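Local coordinates for periplasmic binding protein (Mycobacterium smegmatis, PDB 4MDY), which probably captures an iron-containing solute outside the cell membrane and hands it to an ABC transporter, at residues D42-A46 / V47-P51; F63-W66 / P67-R71; R71-G75 / A76-V80; G86-V89 / E90-A94; I100-N104 / A105-A109. One frame throughout, in Å; residues are numbered along the deposited sequence.

How the contacts relate
All five contacts are local, each within one continuous run of chain, and together they trace successive turns and helix ends of the N-terminal half of the protein. Contacts 1, 2 and 3 form a tight group with centres 8 to 11 Å apart. Contact 1 is tied to contact 2 by Asp42 OD2 and Trp68 NE1, 2.7 Å apart, and packs on contact 3 where Val50 CG1 lies 3.6 Å from Ala76 CB. Contacts 2 and 3 share Arg71 and helix 67-73. Contacts 4 and 5, with centres about 12 Å apart, meet through Ile87 CD1 and Leu107 CD1 at 3.5 Å. Contact 1 reaches contact 5 through Leu44 and Val101.

Contact 1: D42-A46 / V47-P51; sequences DDLLA and VGVVP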
loop_
_atom_site.group_PDB
_atom_site.type_symbol
_atom_site.label_atom_id
_atom_site.label_comp_id
_atom_site.label_asym_id
_atom_site.label_seq_id
_atom_site.Cartn_x
_atom_site.Cartn_y
_atom_site.Cartn_z
ATOM N N ASP A 42 -1.849 2.967 8.737
ATOM C CA ASP A 42 -2.691 1.769 8.731
ATOM C C ASP A 42 -2.113 0.680 9.635
ATOM O O ASP A 42 -2.857 -0.044 10.281
ATOM C CB ASP A 42 -2.874 1.226 7.315
ATOM C CG ASP A 42 -3.878 2.029 6.488
ATOM O OD1 ASP A 42 -4.288 3.143 6.896
ATOM O OD2 ASP A 42 -4.251 1.527 5.407
ATOM N N ASP A 43 -0.792 0.566 9.690
ATOM C CA ASP A 43 -0.175 -0.414 10.598
ATOM C C ASP A 43 -0.450 -0.007 12.043
ATOM O O ASP A 43 -0.869 -0.824 12.857
ATOM C CB ASP A 43 1.336 -0.516 10.366
ATOM C CG ASP A 43 1.685 -0.929 8.946
ATOM O OD1 ASP A 43 1.551 -2.130 8.605
ATOM O OD2 ASP A 43 2.106 -0.043 8.173
ATOM N N LEU A 44 -0.237 1.274 12.347
ATOM C CA LEU A 44 -0.457 1.793 13.701
ATOM C C LEU A 44 -1.916 1.626 14.143
ATOM O O LEU A 44 -2.208 1.056 15.205
ATOM C CB LEU A 44 -0.016 3.265 13.769
ATOM C CG LEU A 44 1.508 3.418 13.630
ATOM C CD1 LEU A 44 1.926 4.836 13.272
ATOM C CD2 LEU A 44 2.217 2.961 14.903
ATOM N N LEU A 45 -2.831 2.087 13.301
ATOM C CA LEU A 45 -4.258 2.030 13.612
ATOM C C LEU A 45 -4.782 0.593 13.726
ATOM O O LEU A 45 -5.665 0.328 14.536
ATOM C CB LEU A 45 -5.063 2.815 12.578
ATOM C CG LEU A 45 -4.887 4.340 12.663
ATOM C CD1 LEU A 45 -5.524 5.004 11.450
ATOM C CD2 LEU A 45 -5.469 4.889 13.954
ATOM N N ALA A 46 -4.227 -0.327 12.938
ATOM C CA ALA A 46 -4.619 -1.736 13.008
ATOM C C ALA A 46 -4.465 -2.301 14.417
ATOM O O ALA A 46 -5.255 -3.144 14.829
ATOM C CB ALA A 46 -3.809 -2.573 12.020
ATOM N N VAL A 47 -3.446 -1.844 15.145
ATOM C CA VAL A 47 -3.183 -2.335 16.506
ATOM C C VAL A 47 -3.578 -1.345 17.602
ATOM O O VAL A 47 -3.189 -1.501 18.754
ATOM C CB VAL A 47 -1.712 -2.790 16.672
ATOM C CG1 VAL A 47 -1.427 -3.992 15.779
ATOM C CG2 VAL A 47 -0.732 -1.662 16.382
ATOM N N GLY A 48 -4.358 -0.322 17.248
ATOM C CA GLY A 48 -4.935 0.580 18.243
ATOM C C GLY A 48 -4.036 1.715 18.695
ATOM O O GLY A 48 -4.325 2.364 19.690
ATOM N N VAL A 49 -2.948 1.954 17.974
ATOM C CA VAL A 49 -2.076 3.083 18.248
ATOM C C VAL A 49 -2.524 4.221 17.335
ATOM O O VAL A 49 -2.398 4.124 16.115
ATOM C CB VAL A 49 -0.602 2.728 18.004
ATOM C CG1 VAL A 49 0.286 3.955 18.175
ATOM C CG2 VAL A 49 -0.173 1.605 18.956
ATOM N N VAL A 50 -3.081 5.278 17.918
ATOM C CA VAL A 50 -3.567 6.419 17.127
ATOM C C VAL A 50 -2.456 7.474 17.043
ATOM O O VAL A 50 -2.089 8.065 18.058
ATOM C CB VAL A 50 -4.851 7.041 17.737
ATOM C CG1 VAL A 50 -5.392 8.148 16.847
ATOM C CG2 VAL A 50 -5.920 5.975 17.933
ATOM N N PRO A 51 -1.918 7.717 15.836
ATOM C CA PRO A 51 -0.845 8.702 15.713
ATOM C C PRO A 51 -1.312 10.124 16.000
ATOM O O PRO A 51 -2.487 10.439 15.804
ATOM C CB PRO A 51 -0.388 8.589 14.254
ATOM C CG PRO A 51 -1.353 7.705 13.560
ATOM C CD PRO A 51 -2.338 7.152 14.540
#
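Leu44 O is gripped twice at the point where the chain leaves helix 40-46: Val47 N donates to it at 3.2 Å and Val49 N at 3.0 Å. The two N-H groups arrive from opposite faces of the carbonyl plane, each well above it, so one oxygen serves both the last turn of the helix and the chain running back past it. The next carbonyl, Leu45 O, accepts from Gly48 N at 3.1 Å with an N-H...O angle of 159°. The methyl Val47 CG2 lies 3.3 Å from Leu44 O, placed there because it stands between the backbone N and the carbonyl carbon of its own residue. The pair of bonds from Val49 N to Leu44 O and, inside it, from Gly48 N to Leu45 O is that of a Schellman motif, with Gly48 as the C-prime residue at a positive phi of 84°, which reverses the chain. The leucine branches then follow the returning backbone. Leu44 CD2 meets Val49 CG1 obliquely at 3.9 Å, while Leu45 CD2 lies 3.9 Å from the proline ring atom Pro51 CD, the two side chains crossing at about a right angle, and 4.1 Å from Val50 CG2. Further out, Val47 packs on Met151 and Leu154 of helix 148-168, and Val47 O accepts a hydrogen bond from Lys147 NZ. Leu44 rests on Ile141 of helix 134-144, whose Gln137 is bonded to Asp43. On the side of helix 67-73, Leu45 touches Ala69 and Gln72, and Val50 touches Leu73.

Contact 2: F63-W66 / P67-R71; sequences FGVW and PWAQR
Gln70 turns its side-chain amide back along the chain, and NE2 donates to Val65 O at 3.0 Å with a nearly straight N-H...O angle of 168°. The acceptor lies close to the amide plane of Gln70, whereas the donor stands above the carbonyl plane of Val65. A bend at chi2 (-68°) is what folds the chain back far enough for this. The next carbonyl is also satisfied: Trp66 O accepts from Ala69 N at 2.9 Å, again from above its plane. Two successive carbonyls that lead into helix 67-73 are thus answered from the first helical turn, one by a side chain and the other by the backbone. Apolar contacts fill in around them. Trp66 CB sits over one face of the six-membered ring of Trp68, 3.4 Å from its centroid, in a CH-pi contact. The five-membered ring of Trp66 is inclined by only 22° to that same ring, yet too far displaced for much overlap. Val65 CG1 touches Ala69 CB at 3.6 Å. The indole N-H of Trp68 is taken by Asp42; Trp66 NE1 also has a hydrogen-bond partner beyond the two segments, and its ring meets those of Phe58 and Phe273. The arrangement is that of a loop running into a helix, with Pro67 near the junction, here the crossover helix of a beta-alpha-beta unit between strands 53-55 and 79-81.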
loop_
_atom_site.group_PDB
_atom_site.type_symbol
_atom_site.label_atom_id
_atom_site.label_comp_id
_atom_site.label_asym_id
_atom_site.label_seq_id
_atom_site.Cartn_x
_atom_site.Cartn_y
_atom_site.Cartn_z
ATOM N N PHE A 63 -7.725 13.723 7.220
ATOM C CA PHE A 63 -6.523 13.375 7.989
ATOM C C PHE A 63 -5.558 12.439 7.248
ATOM O O PHE A 63 -4.641 11.887 7.857
ATOM C CB PHE A 63 -6.901 12.793 9.357
ATOM C CG PHE A 63 -7.714 13.728 10.201
ATOM C CD1 PHE A 63 -7.137 14.865 10.745
ATOM C CD2 PHE A 63 -9.053 13.475 10.448
ATOM C CE1 PHE A 63 -7.881 15.729 11.525
ATOM C CE2 PHE A 63 -9.806 14.334 11.227
ATOM C CZ PHE A 63 -9.219 15.463 11.762
ATOM N N GLY A 64 -5.751 12.289 5.940
ATOM C CA GLY A 64 -4.982 11.338 5.129
ATOM C C GLY A 64 -5.312 9.888 5.439
ATOM O O GLY A 64 -4.615 8.976 4.987
ATOM N N VAL A 65 -6.383 9.678 6.200
ATOM C CA VAL A 65 -6.792 8.358 6.657
ATOM C C VAL A 65 -7.991 7.921 5.822
ATOM O O VAL A 65 -9.041 8.566 5.827
ATOM C CB VAL A 65 -7.146 8.365 8.157
ATOM C CG1 VAL A 65 -7.632 6.997 8.621
ATOM C CG2 VAL A 65 -5.941 8.785 8.979
ATOM N N TRP A 66 -7.812 6.818 5.109
ATOM C CA TRP A 66 -8.821 6.305 4.185
ATOM C C TRP A 66 -9.943 5.582 4.940
ATOM O O TRP A 66 -9.783 5.253 6.126
ATOM C CB TRP A 66 -8.147 5.392 3.144
ATOM C CG TRP A 66 -7.379 6.165 2.093
ATOM C CD1 TRP A 66 -6.278 6.949 2.291
ATOM C CD2 TRP A 66 -7.665 6.230 0.692
ATOM N NE1 TRP A 66 -5.860 7.490 1.107
ATOM C CE2 TRP A 66 -6.694 7.064 0.107
ATOM C CE3 TRP A 66 -8.650 5.668 -0.123
ATOM C CZ2 TRP A 66 -6.675 7.339 -1.262
ATOM C CZ3 TRP A 66 -8.627 5.946 -1.480
ATOM C CH2 TRP A 66 -7.645 6.764 -2.033
ATOM N N PRO A 67 -11.089 5.341 4.264
ATOM C CA PRO A 67 -12.277 4.833 4.956
ATOM C C PRO A 67 -12.071 3.572 5.800
ATOM O O PRO A 67 -12.699 3.425 6.834
ATOM C CB PRO A 67 -13.254 4.567 3.806
ATOM C CG PRO A 67 -12.880 5.579 2.777
ATOM C CD PRO A 67 -11.377 5.629 2.845
ATOM N N TRP A 68 -11.194 2.676 5.365
ATOM C CA TRP A 68 -10.959 1.423 6.095
ATOM C C TRP A 68 -10.209 1.600 7.423
ATOM O O TRP A 68 -10.091 0.651 8.189
ATOM C CB TRP A 68 -10.210 0.431 5.206
ATOM C CG TRP A 68 -8.929 0.977 4.696
ATOM C CD1 TRP A 68 -7.758 1.089 5.384
ATOM C CD2 TRP A 68 -8.686 1.528 3.397
ATOM N NE1 TRP A 68 -6.800 1.659 4.592
ATOM C CE2 TRP A 68 -7.341 1.941 3.368
ATOM C CE3 TRP A 68 -9.477 1.711 2.252
ATOM C CZ2 TRP A 68 -6.757 2.521 2.237
ATOM C CZ3 TRP A 68 -8.890 2.280 1.123
ATOM C CH2 TRP A 68 -7.546 2.677 1.129
ATOM N N ALA A 69 -9.680 2.794 7.688
ATOM C CA ALA A 69 -9.011 3.069 8.955
ATOM C C ALA A 69 -9.687 4.169 9.790
ATOM O O ALA A 69 -9.200 4.504 10.871
ATOM C CB ALA A 69 -7.554 3.413 8.709
ATOM N N GLN A 70 -10.816 4.696 9.310
ATOM C CA GLN A 70 -11.521 5.790 9.993
ATOM C C GLN A 70 -12.148 5.387 11.332
ATOM O O GLN A 70 -12.088 6.152 12.295
ATOM C CB GLN A 70 -12.586 6.405 9.064
ATOM C CG GLN A 70 -12.021 7.447 8.110
ATOM C CD GLN A 70 -11.570 8.700 8.842
ATOM O OE1 GLN A 70 -12.083 9.006 9.921
ATOM N NE2 GLN A 70 -10.597 9.426 8.271
ATOM N N ARG A 71 -12.743 4.196 11.390
ATOM C CA ARG A 71 -13.282 3.636 12.638
ATOM C C ARG A 71 -12.216 3.640 13.734
ATOM O O ARG A 71 -12.472 4.046 14.872
ATOM C CB ARG A 71 -13.766 2.192 12.414
ATOM C CG ARG A 71 -14.294 1.490 13.665
ATOM C CD ARG A 71 -14.551 -0.002 13.444
ATOM N NE ARG A 71 -13.348 -0.834 13.593
ATOM C CZ ARG A 71 -12.780 -1.171 14.755
ATOM N NH1 ARG A 71 -13.281 -0.742 15.912
ATOM N NH2 ARG A 71 -11.691 -1.938 14.765
#

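Contact 3: R71-G75 / A76-V80; sequences RQLAG and AQPAV
Leu73 and Ala76 are joined across a type II' beta turn, by which the chain leaves helix 67-73 and heads toward strand 79-81, the second strand of a beta-alpha-beta unit. Its defining bond runs from Ala76 N to Leu73 O, 3.2 Å long with an N-H...O angle of 163°. Ala74, the first residue to depart from helical geometry, takes the positive phi (54°) required at the first corner of such a turn, and Gly75 occupies the second. Other polar groups of the turn find partners close by. Gln77 bends at its second torsion so that NE2 swings back to Gly75 O, 3.0 Å away. That bond is almost straight, and Gly75 O lies in the amide plane of Gln77, although the donor stands above the plane of the glycine carbonyl. An ordered water bridges the turn as well, donating at 2.7 Å to Ala74 O and at the same distance to Ala76 O, so both of its protons are spent on the turn. The apolar side is carried by Leu73. With CG anti to the backbone N (chi1 -172°), its branch CD1 extends over the departing chain, 3.9 Å from Ala76 CB and 4.1 Å from Pro78 CD, the leucine running obliquely to the proline ring. Beyond the turn, Gln77 and Pro78 pack against Phe63 in the loop before helix 67-73, and Ala79 pairs through its backbone with Ile52 and Val54 alongside strand 53-55.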
loop_
_atom_site.group_PDB
_atom_site.type_symbol
_atom_site.label_atom_id
_atom_site.label_comp_id
_atom_site.label_asym_id
_atom_site.label_seq_id
_atom_site.Cartn_x
_atom_site.Cartn_y
_atom_site.Cartn_z
ATOM N N ARG A 71 -12.743 4.196 11.390
ATOM C CA ARG A 71 -13.282 3.636 12.638
ATOM C C ARG A 71 -12.216 3.640 13.734
ATOM O O ARG A 71 -12.472 4.046 14.872
ATOM C CB ARG A 71 -13.766 2.192 12.414
ATOM C CG ARG A 71 -14.294 1.490 13.665
ATOM C CD ARG A 71 -14.551 -0.002 13.444
ATOM N NE ARG A 71 -13.348 -0.834 13.593
ATOM C CZ ARG A 71 -12.780 -1.171 14.755
ATOM N NH1 ARG A 71 -13.281 -0.742 15.912
ATOM N NH2 ARG A 71 -11.691 -1.938 14.765
ATOM N N GLN A 72 -11.023 3.184 13.371
ATOM C CA GLN A 72 -9.911 3.064 14.310
ATOM C C GLN A 72 -9.400 4.447 14.739
ATOM O O GLN A 72 -8.949 4.635 15.865
ATOM C CB GLN A 72 -8.774 2.251 13.679
ATOM C CG GLN A 72 -9.115 0.786 13.418
ATOM C CD GLN A 72 -9.878 0.546 12.123
ATOM O OE1 GLN A 72 -10.420 1.471 11.503
ATOM N NE2 GLN A 72 -9.937 -0.710 11.715
ATOM N N LEU A 73 -9.464 5.408 13.830
ATOM C CA LEU A 73 -9.111 6.781 14.153
ATOM C C LEU A 73 -10.141 7.359 15.117
ATOM O O LEU A 73 -9.798 8.102 16.035
ATOM C CB LEU A 73 -9.050 7.613 12.870
ATOM C CG LEU A 73 -8.502 9.031 13.003
ATOM C CD1 LEU A 73 -7.040 8.999 13.422
ATOM C CD2 LEU A 73 -8.682 9.787 11.697
ATOM N N ALA A 74 -11.402 6.990 14.898
ATOM C CA ALA A 74 -12.528 7.481 15.682
ATOM C C ALA A 74 -12.513 9.009 15.677
ATOM O O ALA A 74 -12.453 9.610 14.605
ATOM C CB ALA A 74 -12.501 6.897 17.090
ATOM N N GLY A 75 -12.537 9.641 16.846
ATOM C CA GLY A 75 -12.653 11.101 16.922
ATOM C C GLY A 75 -11.340 11.861 16.921
ATOM O O GLY A 75 -11.342 13.084 17.073
ATOM N N ALA A 76 -10.220 11.158 16.749
ATOM C CA ALA A 76 -8.906 11.800 16.821
ATOM C C ALA A 76 -8.693 12.831 15.714
ATOM O O ALA A 76 -9.188 12.678 14.594
ATOM C CB ALA A 76 -7.798 10.758 16.787
ATOM N N GLN A 77 -7.932 13.871 16.043
ATOM C CA GLN A 77 -7.706 15.005 15.151
ATOM C C GLN A 77 -6.201 15.200 14.932
ATOM O O GLN A 77 -5.627 16.209 15.360
ATOM C CB GLN A 77 -8.325 16.279 15.759
ATOM C CG GLN A 77 -9.778 16.151 16.212
ATOM C CD GLN A 77 -10.767 16.183 15.060
ATOM O OE1 GLN A 77 -10.757 17.109 14.256
ATOM N NE2 GLN A 77 -11.637 15.179 14.985
ATOM N N PRO A 78 -5.546 14.233 14.269
ATOM C CA PRO A 78 -4.092 14.332 14.127
ATOM C C PRO A 78 -3.665 15.454 13.199
ATOM O O PRO A 78 -4.415 15.841 12.306
ATOM C CB PRO A 78 -3.709 12.978 13.516
ATOM C CG PRO A 78 -4.916 12.564 12.766
ATOM C CD PRO A 78 -6.075 13.029 13.606
ATOM N N ALA A 79 -2.462 15.968 13.410
ATOM C CA ALA A 79 -1.844 16.865 12.450
ATOM C C ALA A 79 -1.612 16.106 11.142
ATOM O O ALA A 79 -1.335 14.894 11.150
ATOM C CB ALA A 79 -0.534 17.413 12.994
ATOM N N VAL A 80 -1.747 16.815 10.025
ATOM C CA VAL A 80 -1.512 16.238 8.704
ATOM C C VAL A 80 -0.248 16.814 8.086
ATOM O O VAL A 80 -0.144 18.011 7.862
ATOM C CB VAL A 80 -2.692 16.482 7.745
ATOM C CG1 VAL A 80 -2.416 15.835 6.389
ATOM C CG2 VAL A 80 -3.984 15.950 8.351
HETATM O O HOH W 1 -11.358 11.768 13.313
#

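Contact 4: G86-V89 / E90-A94; sequences GIPV and EEIAA
The flat carbonyl group of Pro88 points into the start of the helix that follows, where Ile92 N donates to Pro88 O at 3.1 Å, tilted 15° from the carbonyl plane. Val89 O is met in much the same manner by Ala93 N at 2.9 Å. Ile92 CD1 also approaches Pro88 O, to 3.4 Å. The puckered proline ring touches Glu91 CG through its CB, at 3.9 Å, and lies near Ile92 CD1 through its CD, at 4.3 Å. Pro88 is the N-cap of helix 89-94 and at the same time the centre of an inverse gamma turn, a compact bend that directs the chain into the helix and leaves its carbonyl as acceptor of the first helical bond. Ahead of the bend, Ile87 CG2 meets Ile92 CD1 obliquely at 3.7 Å; this methyl stands anti to the backbone N of Ile87, while Ile87 also packs on Thr111 of helix 109-116. Val89 and Ile92 both rest on Leu115 of the same helix, and Ile92 and Glu91 reach Leu81 of strand 79-81.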
loop_
_atom_site.group_PDB
_atom_site.type_symbol
_atom_site.label_atom_id
_atom_site.label_comp_id
_atom_site.label_asym_id
_atom_site.label_seq_id
_atom_site.Cartn_x
_atom_site.Cartn_y
_atom_site.Cartn_z
ATOM N N GLY A 86 10.167 16.989 1.075
ATOM C CA GLY A 86 10.843 15.994 1.902
ATOM C C GLY A 86 10.213 15.876 3.278
ATOM O O GLY A 86 9.176 16.488 3.560
ATOM N N ILE A 87 10.846 15.092 4.145
ATOM C CA ILE A 87 10.308 14.856 5.476
ATOM C C ILE A 87 10.397 16.171 6.248
ATOM O O ILE A 87 11.481 16.751 6.341
ATOM C CB ILE A 87 11.076 13.738 6.204
ATOM C CG1 ILE A 87 10.891 12.410 5.457
ATOM C CG2 ILE A 87 10.595 13.603 7.642
ATOM C CD1 ILE A 87 11.959 11.384 5.759
ATOM N N PRO A 88 9.255 16.662 6.769
ATOM C CA PRO A 88 9.249 17.952 7.462
ATOM C C PRO A 88 9.791 17.827 8.884
ATOM O O PRO A 88 9.031 17.653 9.836
ATOM C CB PRO A 88 7.766 18.346 7.448
ATOM C CG PRO A 88 7.038 17.046 7.451
ATOM C CD PRO A 88 7.905 16.069 6.701
ATOM N N VAL A 89 11.109 17.930 9.015
ATOM C CA VAL A 89 11.782 17.674 10.288
ATOM C C VAL A 89 11.367 18.683 11.360
ATOM O O VAL A 89 11.088 18.291 12.499
ATOM C CB VAL A 89 13.319 17.648 10.120
ATOM C CG1 VAL A 89 14.021 17.575 11.473
ATOM C CG2 VAL A 89 13.724 16.464 9.250
ATOM N N GLU A 90 11.304 19.965 10.990
ATOM C CA GLU A 90 10.957 21.025 11.943
ATOM C C GLU A 90 9.526 20.875 12.450
ATOM O O GLU A 90 9.270 21.074 13.638
ATOM C CB GLU A 90 11.147 22.422 11.327
ATOM C CG GLU A 90 12.577 22.765 10.913
ATOM C CD GLU A 90 13.529 23.008 12.080
ATOM O OE1 GLU A 90 13.110 22.917 13.260
ATOM O OE2 GLU A 90 14.716 23.296 11.809
ATOM N N GLU A 91 8.597 20.522 11.559
ATOM C CA GLU A 91 7.209 20.283 11.967
ATOM C C GLU A 91 7.131 19.124 12.955
ATOM O O GLU A 91 6.442 19.195 13.968
ATOM C CB GLU A 91 6.320 19.971 10.761
ATOM C CG GLU A 91 6.238 21.092 9.731
ATOM C CD GLU A 91 4.984 21.044 8.861
ATOM O OE1 GLU A 91 3.937 20.534 9.322
ATOM O OE2 GLU A 91 5.042 21.542 7.712
ATOM N N ILE A 92 7.847 18.050 12.650
ATOM C CA ILE A 92 7.832 16.869 13.505
ATOM C C ILE A 92 8.394 17.200 14.902
ATOM O O ILE A 92 7.777 16.872 15.912
ATOM C CB ILE A 92 8.552 15.684 12.821
ATOM C CG1 ILE A 92 7.735 15.233 11.605
ATOM C CG2 ILE A 92 8.729 14.526 13.801
ATOM C CD1 ILE A 92 8.484 14.386 10.605
ATOM N N ALA A 93 9.536 17.881 14.959
ATOM C CA ALA A 93 10.101 18.319 16.243
ATOM C C ALA A 93 9.083 19.104 17.086
ATOM O O ALA A 93 8.960 18.885 18.296
ATOM C CB ALA A 93 11.359 19.143 16.010
ATOM N N ALA A 94 8.337 19.995 16.441
ATOM C CA ALA A 94 7.322 20.801 17.132
ATOM C C ALA A 94 6.167 19.961 17.687
ATOM O O ALA A 94 5.500 20.375 18.625
ATOM C CB ALA A 94 6.792 21.888 16.208
#

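Contact 5: I100-N104 / A105-A109; sequences IVATN and AGLDA
Ala102, in the end region of strand 99-102, meets Ala105 of the loop that follows; the strand is the middle one of a three-stranded parallel sheet and the loop leads to helix 109-116, a beta-to-alpha connection of an alpha/beta lobe. The methyls Ala102 CB and Ala105 CB are 4.0 Å apart, and Leu107 brings CD2 to 4.2 Å from Ala102 CB and 3.8 Å from Ala102 O. Leu107 reaches them with CG anti to the backbone N (chi1 -163°), which lays the branch back toward the strand end. No direct hydrogen bond crosses the bend. A water takes that part instead, accepting from Ala105 N at 3.0 Å and from Leu107 N at 3.1 Å, and it probably donates to Ala102 O at 3.0 Å, although further acceptors compete for its protons. The Asn104 side chain finds its partners outside the bend: its amide is bonded to Thr39 and to the backbone N of Phe131, and the backbone N-H of Asn104 is taken by Glu40. Past the loop, Asp108 caps the start of helix 109-116 and also bonds Thr111. Small apolar groups thus meet on one part of the bend while a water links its backbone polar atoms, consistent with a compact, water-mediated turn.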
loop_
_atom_site.group_PDB
_atom_site.type_symbol
_atom_site.label_atom_id
_atom_site.label_comp_id
_atom_site.label_asym_id
_atom_site.label_seq_id
_atom_site.Cartn_x
_atom_site.Cartn_y
_atom_site.Cartn_z
ATOM N N ILE A 100 8.886 8.154 16.108
ATOM C CA ILE A 100 8.699 8.573 14.734
ATOM C C ILE A 100 8.795 7.341 13.850
ATOM O O ILE A 100 9.835 6.681 13.810
ATOM C CB ILE A 100 9.750 9.617 14.308
ATOM C CG1 ILE A 100 9.648 10.866 15.199
ATOM C CG2 ILE A 100 9.551 10.019 12.853
ATOM C CD1 ILE A 100 10.854 11.777 15.111
ATOM N N VAL A 101 7.713 7.035 13.147
ATOM C CA VAL A 101 7.692 5.917 12.230
ATOM C C VAL A 101 7.886 6.429 10.810
ATOM O O VAL A 101 7.052 7.189 10.286
ATOM C CB VAL A 101 6.383 5.122 12.350
ATOM C CG1 VAL A 101 6.406 3.930 11.415
ATOM C CG2 VAL A 101 6.177 4.656 13.783
ATOM N N ALA A 102 8.998 6.013 10.197
ATOM C CA ALA A 102 9.364 6.470 8.866
ATOM C C ALA A 102 9.950 5.339 8.025
ATOM O O ALA A 102 11.099 5.394 7.584
ATOM C CB ALA A 102 10.329 7.645 8.952
ATOM N N THR A 103 9.134 4.318 7.789
ATOM C CA THR A 103 9.556 3.165 7.006
ATOM C C THR A 103 9.259 3.357 5.520
ATOM O O THR A 103 9.880 2.715 4.680
ATOM C CB THR A 103 8.863 1.876 7.500
ATOM O OG1 THR A 103 7.445 2.010 7.364
ATOM C CG2 THR A 103 9.197 1.609 8.946
ATOM N N ASN A 104 8.332 4.267 5.204
ATOM C CA ASN A 104 7.869 4.497 3.839
ATOM C C ASN A 104 7.843 5.998 3.549
ATOM O O ASN A 104 6.819 6.552 3.146
ATOM C CB ASN A 104 6.472 3.889 3.674
ATOM C CG ASN A 104 6.011 3.821 2.227
ATOM O OD1 ASN A 104 6.784 4.020 1.291
ATOM N ND2 ASN A 104 4.740 3.514 2.039
ATOM N N ALA A 105 8.991 6.633 3.768
ATOM C CA ALA A 105 9.116 8.089 3.780
ATOM C C ALA A 105 10.307 8.628 2.961
ATOM O O ALA A 105 10.548 9.839 2.947
ATOM C CB ALA A 105 9.225 8.556 5.225
ATOM N N GLY A 106 11.040 7.746 2.281
ATOM C CA GLY A 106 12.236 8.143 1.537
ATOM C C GLY A 106 13.398 8.531 2.438
ATOM O O GLY A 106 14.266 9.311 2.052
ATOM N N LEU A 107 13.430 7.955 3.631
ATOM C CA LEU A 107 14.429 8.295 4.630
ATOM C C LEU A 107 15.839 7.950 4.156
ATOM O O LEU A 107 16.071 6.853 3.649
ATOM C CB LEU A 107 14.114 7.544 5.925
ATOM C CG LEU A 107 14.757 8.017 7.219
ATOM C CD1 LEU A 107 14.309 9.434 7.554
ATOM C CD2 LEU A 107 14.397 7.056 8.341
ATOM N N ASP A 108 16.772 8.891 4.302
ATOM C CA ASP A 108 18.204 8.583 4.153
ATOM C C ASP A 108 18.929 8.693 5.504
ATOM O O ASP A 108 18.322 9.052 6.512
ATOM C CB ASP A 108 18.871 9.437 3.054
ATOM C CG ASP A 108 18.715 10.928 3.272
ATOM O OD1 ASP A 108 18.743 11.390 4.429
ATOM O OD2 ASP A 108 18.581 11.649 2.264
ATOM N N ALA A 109 20.214 8.349 5.524
ATOM C CA ALA A 109 20.991 8.311 6.766
ATOM C C ALA A 109 21.049 9.659 7.473
ATOM O O ALA A 109 20.976 9.729 8.698
ATOM C CB ALA A 109 22.402 7.816 6.490
HETATM O O HOH W 2 11.637 5.659 4.639
#